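Local coordinates for protein membrane-bound lytic murein transglycosylase (Agrobacterium tumefaciens, PDB 2PNW) that probably cleaves the glycan strands of bacterial cell-wall peptidoglycan as a lytic transglycosylase, at residues G96-E105 with A333-G342. Numbering follows the deposited sequence.
Sequences GFVTAFYEPE and ARGDIFTGSG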
ATOM      1  N   GLY A  96       4.259 -16.087  -8.118  1.00 33.92           N
ATOM      2  CA  GLY A  96       3.965 -14.798  -7.501  1.00 31.03           C
ATOM      3  C   GLY A  96       4.532 -14.759  -6.095  1.00 30.12           C
ATOM      4  O   GLY A  96       5.054 -15.771  -5.587  1.00 28.70           O
ATOM      5  N   PHE A  97       4.416 -13.596  -5.453  1.00 28.40           N
ATOM      6  CA  PHE A  97       5.023 -13.381  -4.145  1.00 27.35           C
ATOM      7  C   PHE A  97       4.241 -12.343  -3.340  1.00 26.34           C
ATOM      8  O   PHE A  97       3.884 -11.282  -3.871  1.00 25.77           O
ATOM      9  CB  PHE A  97       6.470 -12.913  -4.318  1.00 27.99           C
ATOM     10  CG  PHE A  97       7.283 -12.996  -3.061  1.00 29.78           C
ATOM     11  CD1 PHE A  97       7.766 -14.230  -2.611  1.00 33.23           C
ATOM     12  CD2 PHE A  97       7.574 -11.853  -2.327  1.00 32.62           C
ATOM     13  CE1 PHE A  97       8.529 -14.316  -1.437  1.00 34.06           C
ATOM     14  CE2 PHE A  97       8.341 -11.928  -1.154  1.00 33.32           C
ATOM     15  CZ  PHE A  97       8.811 -13.168  -0.713  1.00 31.95           C
ATOM     16  N   VAL A  98       3.959 -12.663  -2.078  1.00 24.86           N
ATOM     17  CA  VAL A  98       3.266 -11.718  -1.199  1.00 24.44           C
ATOM     18  C   VAL A  98       4.055 -11.346   0.045  1.00 24.45           C
ATOM     19  O   VAL A  98       4.762 -12.182   0.645  1.00 23.74           O
ATOM     20  CB  VAL A  98       1.847 -12.173  -0.795  1.00 24.13           C
ATOM     21  CG1 VAL A  98       0.918 -12.158  -2.007  1.00 23.44           C
ATOM     22  CG2 VAL A  98       1.870 -13.572  -0.113  1.00 23.64           C
ATOM     23  N   THR A  99       3.973 -10.057   0.374  1.00 23.28           N
ATOM     24  CA  THR A  99       4.376  -9.558   1.660  1.00 23.26           C
ATOM     25  C   THR A  99       3.121  -8.965   2.302  1.00 22.77           C
ATOM     26  O   THR A  99       1.993  -9.179   1.793  1.00 22.23           O
ATOM     27  CB  THR A  99       5.542  -8.561   1.536  1.00 23.53           C
ATOM     28  OG1 THR A  99       5.206  -7.536   0.591  1.00 25.19           O
ATOM     29  CG2 THR A  99       6.820  -9.283   1.036  1.00 24.22           C
ATOM     30  N   ALA A 100       3.276  -8.261   3.419  1.00 22.23           N
ATOM     31  CA  ALA A 100       2.092  -7.673   4.070  1.00 21.67           C
ATOM     32  C   ALA A 100       2.393  -6.297   4.621  1.00 21.75           C
ATOM     33  O   ALA A 100       3.562  -5.958   4.861  1.00 22.61           O
ATOM     34  CB  ALA A 100       1.538  -8.591   5.161  1.00 21.34           C
ATOM     35  N   PHE A 101       1.338  -5.509   4.828  1.00 19.53           N
ATOM     36  CA  PHE A 101       1.467  -4.182   5.418  1.00 18.95           C
ATOM     37  C   PHE A 101       0.277  -3.925   6.334  1.00 18.82           C
ATOM     38  O   PHE A 101      -0.672  -4.721   6.358  1.00 19.15           O
ATOM     39  CB  PHE A 101       1.644  -3.091   4.329  1.00 19.31           C
ATOM     40  CG  PHE A 101       0.373  -2.725   3.577  1.00 19.12           C
ATOM     41  CD1 PHE A 101      -0.173  -1.447   3.706  1.00 20.93           C
ATOM     42  CD2 PHE A 101      -0.209  -3.605   2.683  1.00 19.97           C
ATOM     43  CE1 PHE A 101      -1.334  -1.073   2.964  1.00 19.78           C
ATOM     44  CE2 PHE A 101      -1.352  -3.240   1.933  1.00 18.35           C
ATOM     45  CZ  PHE A 101      -1.913  -1.984   2.097  1.00 19.72           C
ATOM     46  N   TYR A 102       0.329  -2.850   7.112  1.00 18.50           N
ATOM     47  CA  TYR A 102      -0.710  -2.619   8.124  1.00 18.27           C
ATOM     48  C   TYR A 102      -0.734  -1.139   8.409  1.00 17.90           C
ATOM     49  O   TYR A 102       0.102  -0.412   7.870  1.00 18.24           O
ATOM     50  CB  TYR A 102      -0.444  -3.443   9.402  1.00 18.93           C
ATOM     51  CG  TYR A 102       0.703  -2.957  10.262  1.00 19.23           C
ATOM     52  CD1 TYR A 102       0.470  -2.438  11.544  1.00 19.13           C
ATOM     53  CD2 TYR A 102       2.024  -3.012   9.794  1.00 17.03           C
ATOM     54  CE1 TYR A 102       1.544  -1.989  12.350  1.00 19.60           C
ATOM     55  CE2 TYR A 102       3.084  -2.555  10.580  1.00 19.75           C
ATOM     56  CZ  TYR A 102       2.842  -2.065  11.840  1.00 20.15           C
ATOM     57  OH  TYR A 102       3.903  -1.632  12.612  1.00 21.33           O
ATOM     58  N   GLU A 103      -1.728  -0.685   9.174  1.00 16.38           N
ATOM     59  CA  GLU A 103      -1.811   0.708   9.615  1.00 16.83           C
ATOM     60  C   GLU A 103      -1.325   0.730  11.063  1.00 16.51           C
ATOM     61  O   GLU A 103      -2.067   0.247  11.947  1.00 16.51           O
ATOM     62  CB  GLU A 103      -3.270   1.175   9.607  1.00 16.35           C
ATOM     63  CG  GLU A 103      -3.455   2.677   9.860  1.00 18.37           C
ATOM     64  CD  GLU A 103      -4.944   3.109   9.969  1.00 19.77           C
ATOM     65  OE1 GLU A 103      -5.824   2.274  10.311  1.00 22.83           O
ATOM     66  OE2 GLU A 103      -5.217   4.317   9.780  1.00 21.07           O
ATOM     67  N   PRO A 104      -0.105   1.266  11.328  1.00 16.04           N
ATOM     68  CA  PRO A 104       0.308   1.285  12.724  1.00 16.27           C
ATOM     69  C   PRO A 104      -0.417   2.309  13.576  1.00 17.32           C
ATOM     70  O   PRO A 104      -0.902   3.344  13.088  1.00 17.05           O
ATOM     71  CB  PRO A 104       1.818   1.651  12.662  1.00 16.09           C
ATOM     72  CG  PRO A 104       2.226   1.474  11.201  1.00 16.83           C
ATOM     73  CD  PRO A 104       0.954   1.786  10.441  1.00 15.92           C
ATOM     74  N   GLU A 105      -0.475   2.022  14.866  1.00 17.11           N
ATOM     75  CA  GLU A 105      -0.847   3.013  15.830  1.00 19.12           C
ATOM     76  C   GLU A 105       0.459   3.676  16.300  1.00 19.43           C
ATOM     77  O   GLU A 105       1.411   2.977  16.673  1.00 20.42           O
ATOM     78  CB  GLU A 105      -1.584   2.313  16.974  1.00 20.26           C
ATOM     79  CG  GLU A 105      -2.161   3.240  17.964  1.00 26.85           C
ATOM     80  CD  GLU A 105      -3.065   2.509  18.950  1.00 34.26           C
ATOM     81  OE1 GLU A 105      -4.195   2.139  18.561  1.00 37.36           O
ATOM     82  OE2 GLU A 105      -2.633   2.321  20.103  1.00 36.54           O
ATOM     83  N   ALA A 333       2.766 -10.360 -10.636  1.00 25.76           N
ATOM     84  CA  ALA A 333       2.255 -11.222  -9.584  1.00 25.24           C
ATOM     85  C   ALA A 333       2.918 -10.948  -8.243  1.00 25.68           C
ATOM     86  O   ALA A 333       3.284 -11.873  -7.512  1.00 25.02           O
ATOM     87  CB  ALA A 333       2.351 -12.695  -9.981  1.00 25.49           C
ATOM     88  N   ARG A 334       3.047  -9.656  -7.922  1.00 24.94           N
ATOM     89  CA  ARG A 334       3.575  -9.186  -6.651  1.00 24.33           C
ATOM     90  C   ARG A 334       2.471  -8.454  -5.878  1.00 23.69           C
ATOM     91  O   ARG A 334       1.754  -7.619  -6.456  1.00 23.68           O
ATOM     92  CB  ARG A 334       4.747  -8.240  -6.909  1.00 24.51           C
ATOM     93  CG  ARG A 334       5.433  -7.704  -5.665  1.00 27.57           C
ATOM     94  CD  ARG A 334       6.287  -8.735  -4.945  1.00 30.01           C
ATOM     95  NE  ARG A 334       7.051  -8.065  -3.886  1.00 31.50           N
ATOM     96  CZ  ARG A 334       6.633  -7.881  -2.634  1.00 33.19           C
ATOM     97  NH1 ARG A 334       5.454  -8.333  -2.234  1.00 30.01           N
ATOM     98  NH2 ARG A 334       7.418  -7.246  -1.771  1.00 34.30           N
ATOM     99  N   GLY A 335       2.339  -8.744  -4.585  1.00 22.51           N
ATOM    100  CA  GLY A 335       1.301  -8.092  -3.781  1.00 22.56           C
ATOM    101  C   GLY A 335       1.661  -7.857  -2.336  1.00 23.20           C
ATOM    102  O   GLY A 335       2.533  -8.531  -1.769  1.00 23.13           O
ATOM    103  N   ASP A 336       0.987  -6.889  -1.724  1.00 22.46           N
ATOM    104  CA  ASP A 336       1.177  -6.610  -0.316  1.00 22.67           C
ATOM    105  C   ASP A 336      -0.211  -6.732   0.308  1.00 21.55           C
ATOM    106  O   ASP A 336      -1.120  -5.955  -0.026  1.00 20.09           O
ATOM    107  CB  ASP A 336       1.674  -5.185  -0.149  1.00 23.74           C
ATOM    108  CG  ASP A 336       2.785  -5.046   0.881  1.00 27.54           C
ATOM    109  OD1 ASP A 336       3.203  -6.037   1.486  1.00 31.70           O
ATOM    110  OD2 ASP A 336       3.253  -3.917   1.067  1.00 31.71           O
ATOM    111  N   ILE A 337      -0.360  -7.689   1.216  1.00 20.79           N
ATOM    112  CA  ILE A 337      -1.643  -7.981   1.877  1.00 20.22           C
ATOM    113  C   ILE A 337      -1.836  -7.046   3.063  1.00 20.08           C
ATOM    114  O   ILE A 337      -0.977  -6.971   3.952  1.00 18.95           O
ATOM    115  CB  ILE A 337      -1.677  -9.451   2.412  1.00 21.27           C
ATOM    116  CG1 ILE A 337      -1.602 -10.463   1.259  1.00 21.77           C
ATOM    117  CG2 ILE A 337      -2.897  -9.690   3.312  1.00 20.07           C
ATOM    118  CD1 ILE A 337      -1.098 -11.838   1.706  1.00 24.60           C
ATOM    119  N   PHE A 338      -2.957  -6.320   3.072  1.00 19.17           N
ATOM    120  CA  PHE A 338      -3.290  -5.450   4.190  1.00 19.27           C
ATOM    121  C   PHE A 338      -3.850  -6.261   5.360  1.00 19.48           C
ATOM    122  O   PHE A 338      -4.910  -6.862   5.240  1.00 19.51           O
ATOM    123  CB  PHE A 338      -4.325  -4.376   3.785  1.00 18.98           C
ATOM    124  CG  PHE A 338      -4.677  -3.424   4.916  1.00 18.54           C
ATOM    125  CD1 PHE A 338      -3.702  -2.561   5.436  1.00 18.39           C
ATOM    126  CD2 PHE A 338      -5.978  -3.371   5.439  1.00 16.65           C
ATOM    127  CE1 PHE A 338      -4.009  -1.658   6.490  1.00 18.82           C
ATOM    128  CE2 PHE A 338      -6.309  -2.482   6.495  1.00 16.72           C
ATOM    129  CZ  PHE A 338      -5.311  -1.626   7.030  1.00 17.83           C
ATOM    130  N   THR A 339      -3.149  -6.276   6.498  1.00 19.44           N
ATOM    131  CA  THR A 339      -3.591  -7.115   7.619  1.00 20.24           C
ATOM    132  C   THR A 339      -4.495  -6.403   8.610  1.00 20.91           C
ATOM    133  O   THR A 339      -5.118  -7.061   9.462  1.00 21.92           O
ATOM    134  CB  THR A 339      -2.413  -7.741   8.406  1.00 20.34           C
ATOM    135  OG1 THR A 339      -1.621  -6.700   8.948  1.00 21.41           O
ATOM    136  CG2 THR A 339      -1.558  -8.636   7.531  1.00 19.11           C
ATOM    137  N   GLY A 340      -4.571  -5.076   8.537  1.00 19.65           N
ATOM    138  CA  GLY A 340      -5.406  -4.328   9.472  1.00 20.57           C
ATOM    139  C   GLY A 340      -4.637  -3.229  10.177  1.00 20.86           C
ATOM    140  O   GLY A 340      -3.590  -2.787   9.691  1.00 20.88           O
ATOM    141  N   SER A 341      -5.140  -2.820  11.334  1.00 20.62           N
ATOM    142  CA  SER A 341      -4.683  -1.647  12.032  1.00 21.08           C
ATOM    143  C   SER A 341      -4.245  -2.014  13.447  1.00 22.08           C
ATOM    144  O   SER A 341      -4.895  -2.846  14.114  1.00 21.84           O
ATOM    145  CB  SER A 341      -5.790  -0.574  12.074  1.00 22.60           C
ATOM    146  OG  SER A 341      -6.225  -0.205  10.764  1.00 23.03           O
ATOM    147  N   GLY A 342      -3.131  -1.422  13.882  1.00 21.26           N
ATOM    148  CA  GLY A 342      -2.645  -1.566  15.258  1.00 21.68           C
ATOM    149  C   GLY A 342      -1.628  -2.678  15.479  1.00 22.42           C
ATOM    150  O   GLY A 342      -1.105  -3.276  14.548  1.00 20.80           O
TER
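Phe97 through Glu103 run parallel to Arg334 through Ser341, their axes 35° apart, with backbone hydrogen bonds from Phe97 N to Ala333 O (2.9 Å) as far as Gly342 N to Glu103 O; between the Phe101-Phe338 and Glu103-Ser341 pairs, strand 334-341 holds one extra residue, a beta bulge. Gly340 suits the bulge, since its backbone angles would press a side chain against the preceding carbonyl.

Thr99, Arg334 and Asp336 form a polar cluster. With chi1 at 53°, Thr99 OG1 lies between its own backbone N and carbonyl carbon, accepting from Arg334 NH1 (2.9 Å) and NH2 in the guanidinium plane while donating to Asp336 OD1 (2.7 Å) from above the carboxylate. A small hydroxyl that both gives and takes can thus link two opposite charges. Phe97 CD2 lies over one guanidinium face.

Farther along, Phe338 CD1 sits 3.7 Å above one face of the Phe101 ring, the planes inclined at 54°; both rings are buried, near Leu281 and Pro273. Ser341 OG donates to the anti lone pair of Glu103 OE1 (2.6 Å), and Glu103 OE2 salt-bridges Arg203. On the other face, apolar Ile337 CD1 and Val98 CB pack together, buried beside Leu287 and Phe358.

The pairing joins the MltA-specific insert range to the 3D domain range, 228 residues apart. Strand 353-363 pairs antiparallel with Gly96 and Val98, Pro104 bonds Arg193 of strand 191-195, strand 286-288 flanks 334-341, and Gly342 occupies the N-cap position before helix 343-350.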